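PDB 6TME: pollen-specific leucine-rich repeat extensin-like protein 1 from Arabidopsis thaliana, which probably links pollen cell walls to signalling, its leucine-rich repeat domain binding secreted peptides as in related extensin-like proteins while an extensin-like region associates with the wall. Local coordinates for residues A[49-54]-A[95-100]; A[53-58]-A[64-69]; A[73-78]-A[90-95]. One frame throughout, in Å; residues are numbered along the deposited sequence.

Contact 1 (A[49-54]-A[95-100]); sequences IALQAW and AGIDLN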
ATOM      1  N   ILE A  49     -31.397 -10.186   2.059  1.00 22.03           N
ATOM      2  CA  ILE A  49     -31.060 -11.354   1.248  1.00 23.68           C
ATOM      3  C   ILE A  49     -29.541 -11.474   1.074  1.00 35.30           C
ATOM      4  O   ILE A  49     -28.955 -12.552   1.260  1.00 31.79           O
ATOM      5  CB  ILE A  49     -31.794 -11.267  -0.103  1.00 28.03           C
ATOM      6  CG1 ILE A  49     -33.311 -11.437   0.103  1.00 29.82           C
ATOM      7  CG2 ILE A  49     -31.229 -12.291  -1.109  1.00 23.18           C
ATOM      8  CD1 ILE A  49     -34.184 -10.919  -1.087  1.00 30.98           C
ATOM      9  N   ALA A  50     -28.881 -10.360   0.731  1.00 35.08           N
ATOM     10  CA  ALA A  50     -27.424 -10.329   0.625  1.00 28.40           C
ATOM     11  C   ALA A  50     -26.751 -10.854   1.885  1.00 32.75           C
ATOM     12  O   ALA A  50     -25.857 -11.715   1.820  1.00 26.10           O
ATOM     13  CB  ALA A  50     -26.951  -8.904   0.339  1.00 28.63           C
ATOM     14  N   LEU A  51     -27.167 -10.347   3.048  1.00 27.96           N
ATOM     15  CA  LEU A  51     -26.440 -10.693   4.264  1.00 32.58           C
ATOM     16  C   LEU A  51     -26.732 -12.119   4.691  1.00 31.54           C
ATOM     17  O   LEU A  51     -25.849 -12.795   5.227  1.00 31.44           O
ATOM     18  CB  LEU A  51     -26.770  -9.716   5.387  1.00 26.51           C
ATOM     19  CG  LEU A  51     -26.278  -8.293   5.140  1.00 27.30           C
ATOM     20  CD1 LEU A  51     -26.995  -7.311   6.095  1.00 21.93           C
ATOM     21  CD2 LEU A  51     -24.755  -8.186   5.242  1.00 26.14           C
ATOM     22  N   GLN A  52     -27.963 -12.597   4.460  1.00 27.05           N
ATOM     23  CA  GLN A  52     -28.268 -13.993   4.771  1.00 32.98           C
ATOM     24  C   GLN A  52     -27.557 -14.945   3.809  1.00 27.83           C
ATOM     25  O   GLN A  52     -27.135 -16.034   4.220  1.00 26.49           O
ATOM     26  CB  GLN A  52     -29.787 -14.254   4.757  1.00 27.66           C
ATOM     27  CG  GLN A  52     -30.575 -13.668   5.952  1.00 29.04           C
ATOM     28  CD  GLN A  52     -30.049 -14.165   7.291  1.00 36.40           C
ATOM     29  OE1 GLN A  52     -29.696 -15.329   7.424  1.00 40.04           O
ATOM     30  NE2 GLN A  52     -29.991 -13.284   8.287  1.00 38.12           N
ATOM     31  N   ALA A  53     -27.425 -14.570   2.528  1.00 16.16           N
ATOM     32  CA  ALA A  53     -26.632 -15.404   1.628  1.00 20.32           C
ATOM     33  C   ALA A  53     -25.173 -15.446   2.077  1.00 28.48           C
ATOM     34  O   ALA A  53     -24.515 -16.484   1.956  1.00 30.21           O
ATOM     35  CB  ALA A  53     -26.737 -14.901   0.189  1.00 21.60           C
ATOM     36  N   TRP A  54     -24.666 -14.344   2.640  1.00 30.92           N
ATOM     37  CA  TRP A  54     -23.279 -14.308   3.101  1.00 35.16           C
ATOM     38  C   TRP A  54     -23.089 -15.183   4.337  1.00 34.07           C
ATOM     39  O   TRP A  54     -22.144 -15.986   4.405  1.00 26.35           O
ATOM     40  CB  TRP A  54     -22.860 -12.862   3.381  1.00 26.95           C
ATOM     41  CG  TRP A  54     -21.376 -12.630   3.347  1.00 35.61           C
ATOM     42  CD1 TRP A  54     -20.406 -13.522   2.964  1.00 30.44           C
ATOM     43  CD2 TRP A  54     -20.688 -11.426   3.716  1.00 30.41           C
ATOM     44  NE1 TRP A  54     -19.165 -12.949   3.083  1.00 33.28           N
ATOM     45  CE2 TRP A  54     -19.307 -11.661   3.533  1.00 31.40           C
ATOM     46  CE3 TRP A  54     -21.106 -10.176   4.199  1.00 23.33           C
ATOM     47  CZ2 TRP A  54     -18.339 -10.691   3.814  1.00 26.83           C
ATOM     48  CZ3 TRP A  54     -20.146  -9.206   4.468  1.00 26.91           C
ATOM     49  CH2 TRP A  54     -18.776  -9.467   4.275  1.00 27.38           C
ATOM     50  N   ALA A  95     -24.840   1.265   4.250  1.00 21.57           N
ATOM     51  CA  ALA A  95     -23.801   2.068   3.624  1.00 18.47           C
ATOM     52  C   ALA A  95     -22.417   1.535   3.903  1.00 26.84           C
ATOM     53  O   ALA A  95     -21.459   1.938   3.223  1.00 25.92           O
ATOM     54  CB  ALA A  95     -23.874   3.530   4.114  1.00 19.35           C
ATOM     55  N   GLY A  96     -22.291   0.650   4.879  1.00 23.85           N
ATOM     56  CA  GLY A  96     -20.989   0.199   5.302  1.00 27.17           C
ATOM     57  C   GLY A  96     -21.014  -1.202   5.867  1.00 29.09           C
ATOM     58  O   GLY A  96     -21.987  -1.631   6.493  1.00 26.56           O
ATOM     59  N   ILE A  97     -19.933  -1.925   5.619  1.00 21.28           N
ATOM     60  CA  ILE A  97     -19.685  -3.224   6.200  1.00 19.33           C
ATOM     61  C   ILE A  97     -18.306  -3.146   6.828  1.00 21.42           C
ATOM     62  O   ILE A  97     -17.371  -2.643   6.203  1.00 28.58           O
ATOM     63  CB  ILE A  97     -19.748  -4.322   5.131  1.00 18.60           C
ATOM     64  CG1 ILE A  97     -21.147  -4.358   4.512  1.00 21.50           C
ATOM     65  CG2 ILE A  97     -19.284  -5.642   5.716  1.00 22.67           C
ATOM     66  CD1 ILE A  97     -22.191  -5.007   5.388  1.00 26.26           C
ATOM     67  N   ASP A  98     -18.189  -3.577   8.076  1.00 23.45           N
ATOM     68  CA  ASP A  98     -16.900  -3.551   8.751  1.00 21.82           C
ATOM     69  C   ASP A  98     -16.847  -4.758   9.676  1.00 22.77           C
ATOM     70  O   ASP A  98     -17.452  -4.743  10.745  1.00 32.23           O
ATOM     71  CB  ASP A  98     -16.663  -2.259   9.511  1.00 17.61           C
ATOM     72  CG  ASP A  98     -15.218  -2.122   9.995  1.00 35.30           C
ATOM     73  OD1 ASP A  98     -14.515  -3.156  10.153  1.00 29.77           O
ATOM     74  OD2 ASP A  98     -14.773  -0.967  10.203  1.00 49.00           O
ATOM     75  N   LEU A  99     -16.093  -5.777   9.247  1.00 27.08           N
ATOM     76  CA  LEU A  99     -15.821  -7.002   9.984  1.00 28.96           C
ATOM     77  C   LEU A  99     -14.327  -7.148  10.301  1.00 29.37           C
ATOM     78  O   LEU A  99     -13.835  -8.267  10.477  1.00 27.12           O
ATOM     79  CB  LEU A  99     -16.319  -8.212   9.185  1.00 28.58           C
ATOM     80  CG  LEU A  99     -17.818  -8.184   8.843  1.00 31.22           C
ATOM     81  CD1 LEU A  99     -18.231  -9.299   7.835  1.00 18.08           C
ATOM     82  CD2 LEU A  99     -18.643  -8.267  10.136  1.00 21.73           C
ATOM     83  N   ASN A 100     -13.592  -6.031  10.360  1.00 18.86           N
ATOM     84  CA  ASN A 100     -12.156  -6.081  10.624  1.00 24.63           C
ATOM     85  C   ASN A 100     -11.859  -6.952  11.832  1.00 19.96           C
ATOM     86  O   ASN A 100     -12.475  -6.798  12.889  1.00 23.01           O
ATOM     87  CB  ASN A 100     -11.580  -4.679  10.852  1.00 21.32           C
ATOM     88  CG  ASN A 100     -11.346  -3.936   9.573  1.00 24.06           C
ATOM     89  OD1 ASN A 100     -11.466  -4.493   8.481  1.00 33.26           O
ATOM     90  ND2 ASN A 100     -11.023  -2.664   9.691  1.00 25.29           N
TER
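Leu51 and Trp54 of helix 43-56 meet Ile97 and Leu99 in a buried, wholly apolar contact at the N-terminal cap of the leucine-rich repeat solenoid, where the capping helix packs against the inward-facing side chains of strand 92-98 and the turn that follows it. The backbones stay well apart, Leu51 CA and Ile97 CA being 10.3 Å from each other, so long side chains have to bridge the gap. Trp54 reaches across with its indole. With CG anti to the backbone N (chi1 -158°), the ring system extends from the helix and presents the far corner of the six-membered ring to two aliphatic partners. Ile97 CG2 lies in the plane of the indole, at its edge, 3.9 Å from Trp54 CZ3. Leu99 comes from the opposite direction and brings its CD1 methyl to 3.6 Å from Trp54 CH2, oblique to the ring. Phe128 and Pro109 also touch this indole, while NE1 makes a weak hydrogen bond to Tyr107 O. Ile97 suits its place because it branches at CB: while CG2 serves the tryptophan, the other arm carries CD1 toward Leu51. One helical turn before Trp54, Leu51 slides past Ile97 in the opposite direction, and it also touches Tyr77 and Val80. The strand ends at Asp98 in an Asx turn, 98-100, in which Asn100 N donates to Asp98 OD1 over 3.0 Å. Asp98 and Asn100 take no part in the helix contact; a chain of another protein hydrogen-bonds to the side chains of both. On the helix side, the contact ends with Leu51 CD2, 4.1 Å from Ile97 CD1.

Contact 2 (A[53-58]-A[64-69]); sequences AWKKAF and NTAANW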
ATOM      1  N   ALA A  53     -27.425 -14.570   2.528  1.00 16.16           N
ATOM      2  CA  ALA A  53     -26.632 -15.404   1.628  1.00 20.32           C
ATOM      3  C   ALA A  53     -25.173 -15.446   2.077  1.00 28.48           C
ATOM      4  O   ALA A  53     -24.515 -16.484   1.956  1.00 30.21           O
ATOM      5  CB  ALA A  53     -26.737 -14.901   0.189  1.00 21.60           C
ATOM      6  N   TRP A  54     -24.666 -14.344   2.640  1.00 30.92           N
ATOM      7  CA  TRP A  54     -23.279 -14.308   3.101  1.00 35.16           C
ATOM      8  C   TRP A  54     -23.089 -15.183   4.337  1.00 34.07           C
ATOM      9  O   TRP A  54     -22.144 -15.986   4.405  1.00 26.35           O
ATOM     10  CB  TRP A  54     -22.860 -12.862   3.381  1.00 26.95           C
ATOM     11  CG  TRP A  54     -21.376 -12.630   3.347  1.00 35.61           C
ATOM     12  CD1 TRP A  54     -20.406 -13.522   2.964  1.00 30.44           C
ATOM     13  CD2 TRP A  54     -20.688 -11.426   3.716  1.00 30.41           C
ATOM     14  NE1 TRP A  54     -19.165 -12.949   3.083  1.00 33.28           N
ATOM     15  CE2 TRP A  54     -19.307 -11.661   3.533  1.00 31.40           C
ATOM     16  CE3 TRP A  54     -21.106 -10.176   4.199  1.00 23.33           C
ATOM     17  CZ2 TRP A  54     -18.339 -10.691   3.814  1.00 26.83           C
ATOM     18  CZ3 TRP A  54     -20.146  -9.206   4.468  1.00 26.91           C
ATOM     19  CH2 TRP A  54     -18.776  -9.467   4.275  1.00 27.38           C
ATOM     20  N   LYS A  55     -23.995 -15.060   5.309  1.00 36.34           N
ATOM     21  CA  LYS A  55     -23.940 -15.874   6.522  1.00 31.34           C
ATOM     22  C   LYS A  55     -24.014 -17.370   6.213  1.00 28.04           C
ATOM     23  O   LYS A  55     -23.373 -18.179   6.895  1.00 32.57           O
ATOM     24  CB  LYS A  55     -25.071 -15.463   7.461  1.00 30.67           C
ATOM     25  CG  LYS A  55     -25.142 -16.227   8.784  1.00 32.12           C
ATOM     26  CD  LYS A  55     -26.403 -15.832   9.554  1.00 32.90           C
ATOM     27  CE  LYS A  55     -26.392 -16.347  11.007  1.00 31.25           C
ATOM     28  NZ  LYS A  55     -27.713 -16.032  11.672  1.00 34.49           N
ATOM     29  N   LYS A  56     -24.801 -17.769   5.207  1.00 25.92           N
ATOM     30  CA  LYS A  56     -24.781 -19.175   4.790  1.00 35.61           C
ATOM     31  C   LYS A  56     -23.381 -19.622   4.381  1.00 34.00           C
ATOM     32  O   LYS A  56     -23.009 -20.776   4.615  1.00 38.21           O
ATOM     33  CB  LYS A  56     -25.748 -19.424   3.635  1.00 33.86           C
ATOM     34  CG  LYS A  56     -27.208 -19.465   4.030  1.00 36.02           C
ATOM     35  CD  LYS A  56     -28.042 -19.902   2.822  1.00 47.60           C
ATOM     36  CE  LYS A  56     -29.528 -20.027   3.147  1.00 57.67           C
ATOM     37  NZ  LYS A  56     -30.277 -20.550   1.959  1.00 63.83           N
ATOM     38  N   ALA A  57     -22.583 -18.722   3.799  1.00 29.25           N
ATOM     39  CA  ALA A  57     -21.210 -19.043   3.412  1.00 30.83           C
ATOM     40  C   ALA A  57     -20.208 -18.934   4.554  1.00 33.57           C
ATOM     41  O   ALA A  57     -19.029 -19.167   4.316  1.00 35.26           O
ATOM     42  CB  ALA A  57     -20.754 -18.140   2.265  1.00 32.11           C
ATOM     43  N   PHE A  58     -20.621 -18.599   5.778  1.00 33.76           N
ATOM     44  CA  PHE A  58     -19.676 -18.520   6.893  1.00 34.06           C
ATOM     45  C   PHE A  58     -19.432 -19.925   7.431  1.00 39.76           C
ATOM     46  O   PHE A  58     -20.270 -20.475   8.146  1.00 43.30           O
ATOM     47  CB  PHE A  58     -20.202 -17.616   8.003  1.00 37.73           C
ATOM     48  CG  PHE A  58     -20.258 -16.164   7.641  1.00 31.29           C
ATOM     49  CD1 PHE A  58     -19.755 -15.711   6.418  1.00 28.65           C
ATOM     50  CD2 PHE A  58     -20.785 -15.242   8.539  1.00 28.24           C
ATOM     51  CE1 PHE A  58     -19.791 -14.363   6.083  1.00 27.91           C
ATOM     52  CE2 PHE A  58     -20.844 -13.886   8.211  1.00 35.67           C
ATOM     53  CZ  PHE A  58     -20.344 -13.446   6.978  1.00 34.55           C
ATOM     54  N   ASN A  64     -18.295 -15.392  16.957  1.00 29.65           N
ATOM     55  CA  ASN A  64     -19.754 -15.388  16.817  1.00 39.49           C
ATOM     56  C   ASN A  64     -20.254 -14.020  16.369  1.00 38.93           C
ATOM     57  O   ASN A  64     -21.292 -13.524  16.825  1.00 35.97           O
ATOM     58  CB  ASN A  64     -20.429 -15.834  18.118  1.00 33.28           C
ATOM     59  CG  ASN A  64     -19.960 -17.207  18.568  1.00 44.45           C
ATOM     60  OD1 ASN A  64     -19.508 -17.388  19.700  1.00 47.58           O
ATOM     61  ND2 ASN A  64     -20.044 -18.177  17.673  1.00 48.58           N
ATOM     62  N   THR A  65     -19.493 -13.411  15.458  1.00 29.65           N
ATOM     63  CA  THR A  65     -19.789 -12.064  14.985  1.00 33.45           C
ATOM     64  C   THR A  65     -21.164 -11.964  14.325  1.00 31.81           C
ATOM     65  O   THR A  65     -21.847 -10.946  14.471  1.00 44.76           O
ATOM     66  CB  THR A  65     -18.676 -11.618  14.033  1.00 32.89           C
ATOM     67  OG1 THR A  65     -17.478 -11.378  14.793  1.00 40.45           O
ATOM     68  CG2 THR A  65     -19.061 -10.353  13.242  1.00 26.71           C
ATOM     69  N   ALA A  66     -21.578 -12.990  13.575  1.00 23.85           N
ATOM     70  CA  ALA A  66     -22.861 -13.004  12.857  1.00 31.03           C
ATOM     71  C   ALA A  66     -24.016 -13.607  13.675  1.00 35.49           C
ATOM     72  O   ALA A  66     -25.092 -13.874  13.118  1.00 38.38           O
ATOM     73  CB  ALA A  66     -22.709 -13.773  11.529  1.00 22.60           C
ATOM     74  N   ALA A  67     -23.806 -13.844  14.970  1.00 31.09           N
ATOM     75  CA  ALA A  67     -24.847 -14.390  15.836  1.00 35.55           C
ATOM     76  C   ALA A  67     -26.161 -13.613  15.725  1.00 43.32           C
ATOM     77  O   ALA A  67     -27.233 -14.211  15.582  1.00 45.58           O
ATOM     78  CB  ALA A  67     -24.351 -14.398  17.283  1.00 31.10           C
ATOM     79  N   ASN A  68     -26.107 -12.282  15.797  1.00 36.35           N
ATOM     80  CA  ASN A  68     -27.337 -11.495  15.741  1.00 28.24           C
ATOM     81  C   ASN A  68     -27.807 -11.205  14.316  1.00 35.99           C
ATOM     82  O   ASN A  68     -28.733 -10.407  14.145  1.00 36.98           O
ATOM     83  CB  ASN A  68     -27.189 -10.174  16.515  1.00 28.41           C
ATOM     84  CG  ASN A  68     -26.403  -9.097  15.739  1.00 36.32           C
ATOM     85  OD1 ASN A  68     -25.624  -9.400  14.829  1.00 31.34           O
ATOM     86  ND2 ASN A  68     -26.622  -7.836  16.100  1.00 36.98           N
ATOM     87  N   TRP A  69     -27.216 -11.837  13.293  1.00 28.67           N
ATOM     88  CA  TRP A  69     -27.684 -11.636  11.916  1.00 30.02           C
ATOM     89  C   TRP A  69     -28.951 -12.466  11.660  1.00 36.78           C
ATOM     90  O   TRP A  69     -28.948 -13.482  10.950  1.00 31.36           O
ATOM     91  CB  TRP A  69     -26.601 -11.996  10.909  1.00 28.47           C
ATOM     92  CG  TRP A  69     -25.432 -11.096  10.843  1.00 30.26           C
ATOM     93  CD1 TRP A  69     -24.953 -10.276  11.833  1.00 31.35           C
ATOM     94  CD2 TRP A  69     -24.570 -10.916   9.718  1.00 31.94           C
ATOM     95  NE1 TRP A  69     -23.848  -9.606  11.391  1.00 40.44           N
ATOM     96  CE2 TRP A  69     -23.582  -9.983  10.097  1.00 37.98           C
ATOM     97  CE3 TRP A  69     -24.528 -11.460   8.427  1.00 28.77           C
ATOM     98  CZ2 TRP A  69     -22.559  -9.574   9.226  1.00 28.39           C
ATOM     99  CZ3 TRP A  69     -23.499 -11.056   7.560  1.00 24.50           C
ATOM    100  CH2 TRP A  69     -22.535 -10.121   7.966  1.00 18.73           C
TER
HETATM  101  O   HOH W   1     -27.341 -16.537  14.136  1.00 35.36           O
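Lys55 holds CG anti to its backbone N (chi1 180°) and stays extended to the ammonium group, while Phe58 and Trp69 both turn CG to the side of the backbone N, with chi1 near -70°. These settings bring a lysine tail and two aromatic rings together where the end of helix 43-56 meets the two overlapping type I turns of 64-69, within the N-terminal cap of the leucine-rich repeat domain. Phe58 and Trp69 form an oblique aromatic pair: Phe58 CE2 is 3.9 Å from Trp69 CZ3, and the planes are inclined at 56°. Ala66 fits beside both rings because its side chain is a single methyl. Its CB lies in the plane of the Phe58 ring, 3.8 Å from CE2, and also over one face of the Trp69 indole near the rim. From the helix, Trp54 CE3 approaches the edge of Trp69 at 4.0 Å from CH2, and Phe58 turns an edge onto a face of Trp54 in a T-shaped arrangement. Trp69 is held further by Lys78 O, which accepts from its NE1, and by Tyr77, which stacks on it. The lysine combines a greasy stem with a polar end: its methylenes run alongside Trp69, and a water lies between NZ and the carbonyl of Ala67. Gln52 NE2 also donates to Trp69 O, giving this carbonyl two side-chain donors. Lys55 NZ reaches the same oxygen at 2.9 Å, standing above the carbonyl plane.

Contact 3 (A[73-78]-A[90-95]); sequences DVCSYK and SVLVVA
Cys75 and Leu92 make the closest approach, the SG atom lying 3.4 Å from Leu92 CD2 and also near CG. The second touch is between two branched tips: Val74 CG2 meets Val94 CG2 at 4.0 Å, the side chains crossing at about a right angle. Compact beta-branched valines suit this junction: CG2 of each makes the touch, and the second methyl of Val74, CG1, packs on Leu51. Leu92 and Val94, two apart in the strand, direct their side chains to the same side, facing the loop. Further out, a short 3-10 segment, 74-76, sets the loop residues. The carbonyl just before it, Asp73 O, takes two bonds from Ser76: the backbone N donates at 3.1 Å, and OG donates at 2.6 Å in the carbonyl plane. Val74 is backed by Tyr77, whose ring face lies over Val74 CA, and by Leu44 of helix 43-56. Cys75 SG forms a disulfide with Cys82 SG in strand 80-85, which pairs antiparallel with 92-98, and Cys82 itself touches both Leu92 and Val94. A loop disulfide-bonded to a beta-hairpin, with the hairpin flanking the first repeats, is typical of the N-terminal cap of plant leucine-rich repeat domains.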
ATOM      1  N   ASP A  73     -34.358  -6.646  10.488  1.00 39.81           N
ATOM      2  CA  ASP A  73     -33.685  -5.421  10.930  1.00 41.74           C
ATOM      3  C   ASP A  73     -32.172  -5.505  10.671  1.00 40.94           C
ATOM      4  O   ASP A  73     -31.348  -5.639  11.581  1.00 42.42           O
ATOM      5  CB  ASP A  73     -33.977  -5.174  12.400  1.00 41.29           C
ATOM      6  CG  ASP A  73     -33.484  -3.821  12.861  1.00 53.65           C
ATOM      7  OD1 ASP A  73     -33.174  -2.978  11.983  1.00 48.40           O
ATOM      8  OD2 ASP A  73     -33.391  -3.614  14.094  1.00 55.62           O
ATOM      9  N   VAL A  74     -31.801  -5.375   9.393  1.00 30.58           N
ATOM     10  CA  VAL A  74     -30.392  -5.524   9.006  1.00 38.56           C
ATOM     11  C   VAL A  74     -29.494  -4.499   9.705  1.00 36.50           C
ATOM     12  O   VAL A  74     -28.328  -4.793  10.014  1.00 35.49           O
ATOM     13  CB  VAL A  74     -30.238  -5.438   7.470  1.00 35.74           C
ATOM     14  CG1 VAL A  74     -30.754  -6.695   6.820  1.00 31.57           C
ATOM     15  CG2 VAL A  74     -30.961  -4.220   6.913  1.00 41.69           C
ATOM     16  N   CYS A  75     -30.019  -3.303   9.980  1.00 26.13           N
ATOM     17  CA  CYS A  75     -29.225  -2.238  10.573  1.00 37.07           C
ATOM     18  C   CYS A  75     -28.710  -2.584  11.960  1.00 40.89           C
ATOM     19  O   CYS A  75     -27.731  -1.978  12.415  1.00 35.96           O
ATOM     20  CB  CYS A  75     -30.056  -0.948  10.616  1.00 42.19           C
ATOM     21  SG  CYS A  75     -30.438  -0.331   8.962  1.00 62.49           S
ATOM     22  N   SER A  76     -29.332  -3.540  12.628  1.00 41.65           N
ATOM     23  CA  SER A  76     -28.866  -3.974  13.930  1.00 34.11           C
ATOM     24  C   SER A  76     -27.878  -5.136  13.857  1.00 30.22           C
ATOM     25  O   SER A  76     -27.324  -5.520  14.898  1.00 41.83           O
ATOM     26  CB  SER A  76     -30.072  -4.361  14.795  1.00 39.22           C
ATOM     27  OG  SER A  76     -30.830  -5.359  14.136  1.00 49.52           O
ATOM     28  N   TYR A  77     -27.655  -5.713  12.668  1.00 27.96           N
ATOM     29  CA  TYR A  77     -26.614  -6.729  12.495  1.00 29.50           C
ATOM     30  C   TYR A  77     -25.236  -6.187  12.871  1.00 27.66           C
ATOM     31  O   TYR A  77     -24.866  -5.070  12.502  1.00 25.77           O
ATOM     32  CB  TYR A  77     -26.552  -7.211  11.042  1.00 32.28           C
ATOM     33  CG  TYR A  77     -27.677  -8.067  10.567  1.00 30.28           C
ATOM     34  CD1 TYR A  77     -28.880  -8.158  11.276  1.00 36.92           C
ATOM     35  CD2 TYR A  77     -27.545  -8.796   9.405  1.00 26.05           C
ATOM     36  CE1 TYR A  77     -29.915  -8.960  10.827  1.00 25.62           C
ATOM     37  CE2 TYR A  77     -28.560  -9.598   8.939  1.00 22.15           C
ATOM     38  CZ  TYR A  77     -29.749  -9.683   9.658  1.00 32.90           C
ATOM     39  OH  TYR A  77     -30.763 -10.495   9.183  1.00 32.59           O
ATOM     40  N   LYS A  78     -24.461  -6.998  13.587  1.00 28.17           N
ATOM     41  CA  LYS A  78     -23.116  -6.597  13.968  1.00 28.23           C
ATOM     42  C   LYS A  78     -22.216  -6.532  12.739  1.00 35.71           C
ATOM     43  O   LYS A  78     -22.136  -7.497  11.972  1.00 26.52           O
ATOM     44  CB  LYS A  78     -22.527  -7.576  14.981  1.00 26.01           C
ATOM     45  CG  LYS A  78     -21.155  -7.114  15.484  1.00 28.58           C
ATOM     46  CD  LYS A  78     -20.646  -7.916  16.657  1.00 39.89           C
ATOM     47  CE  LYS A  78     -19.318  -7.344  17.154  1.00 55.51           C
ATOM     48  NZ  LYS A  78     -18.659  -8.195  18.191  1.00 62.84           N
ATOM     49  N   SER A  90     -34.192  10.902   4.177  1.00 45.22           N
ATOM     50  CA  SER A  90     -35.299  10.220   4.831  1.00 42.38           C
ATOM     51  C   SER A  90     -35.334   8.719   4.539  1.00 40.57           C
ATOM     52  O   SER A  90     -36.124   7.993   5.156  1.00 38.60           O
ATOM     53  CB  SER A  90     -36.617  10.853   4.398  1.00 40.80           C
ATOM     54  OG  SER A  90     -36.932  10.432   3.090  1.00 51.33           O
ATOM     55  N   VAL A  91     -34.510   8.236   3.617  1.00 34.28           N
ATOM     56  CA  VAL A  91     -34.393   6.814   3.320  1.00 36.11           C
ATOM     57  C   VAL A  91     -33.185   6.228   4.050  1.00 40.27           C
ATOM     58  O   VAL A  91     -32.114   6.852   4.117  1.00 43.32           O
ATOM     59  CB  VAL A  91     -34.302   6.583   1.803  1.00 36.12           C
ATOM     60  CG1 VAL A  91     -34.040   5.097   1.509  1.00 33.66           C
ATOM     61  CG2 VAL A  91     -35.596   7.075   1.142  1.00 31.53           C
ATOM     62  N   LEU A  92     -33.374   5.035   4.615  1.00 31.47           N
ATOM     63  CA  LEU A  92     -32.357   4.289   5.346  1.00 40.78           C
ATOM     64  C   LEU A  92     -31.720   3.270   4.415  1.00 40.06           C
ATOM     65  O   LEU A  92     -32.442   2.524   3.747  1.00 37.08           O
ATOM     66  CB  LEU A  92     -32.977   3.560   6.541  1.00 37.01           C
ATOM     67  CG  LEU A  92     -32.034   2.862   7.533  1.00 35.71           C
ATOM     68  CD1 LEU A  92     -31.169   3.882   8.266  1.00 31.62           C
ATOM     69  CD2 LEU A  92     -32.831   2.015   8.529  1.00 39.36           C
ATOM     70  N   VAL A  93     -30.374   3.232   4.379  1.00 29.82           N
ATOM     71  CA  VAL A  93     -29.628   2.312   3.516  1.00 29.84           C
ATOM     72  C   VAL A  93     -28.473   1.690   4.290  1.00 25.13           C
ATOM     73  O   VAL A  93     -27.985   2.252   5.277  1.00 27.96           O
ATOM     74  CB  VAL A  93     -29.075   2.999   2.236  1.00 28.89           C
ATOM     75  CG1 VAL A  93     -30.181   3.704   1.448  1.00 26.43           C
ATOM     76  CG2 VAL A  93     -27.933   3.968   2.573  1.00 28.87           C
ATOM     77  N   VAL A  94     -28.053   0.505   3.846  1.00 27.61           N
ATOM     78  CA  VAL A  94     -26.827  -0.126   4.331  1.00 26.96           C
ATOM     79  C   VAL A  94     -25.665   0.491   3.557  1.00 25.51           C
ATOM     80  O   VAL A  94     -25.518   0.272   2.350  1.00 25.70           O
ATOM     81  CB  VAL A  94     -26.861  -1.653   4.165  1.00 29.63           C
ATOM     82  CG1 VAL A  94     -25.487  -2.256   4.472  1.00 21.94           C
ATOM     83  CG2 VAL A  94     -27.924  -2.280   5.070  1.00 34.76           C
ATOM     84  N   ALA A  95     -24.840   1.265   4.250  1.00 21.57           N
ATOM     85  CA  ALA A  95     -23.801   2.068   3.624  1.00 18.47           C
ATOM     86  C   ALA A  95     -22.417   1.535   3.903  1.00 26.84           C
ATOM     87  O   ALA A  95     -21.459   1.938   3.223  1.00 25.92           O
ATOM     88  CB  ALA A  95     -23.874   3.530   4.114  1.00 19.35           C
TER

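All three contacts belong to the N-terminal cap. Contacts 1 and 2 share Trp54 of helix 43-56, and their centres lie about 9 Å apart; contacts 1 and 3 share strand 92-98, with centres about 10 Å apart. Contacts 2 and 3 are about 16 Å apart between centres, but Asn68 OD1 takes a bond from Lys78 N at 2.9 Å and so ties their loops together. Gln52 NE2 of contact 1, 3.0 Å from Tyr77 OH, reaches contact 3. Leu99 CD2 packs 3.8 Å from Thr65 CG2. The neighbouring chain of another protein reaches residues of contacts 1 and 3, whereas contact 2 is not touched by it.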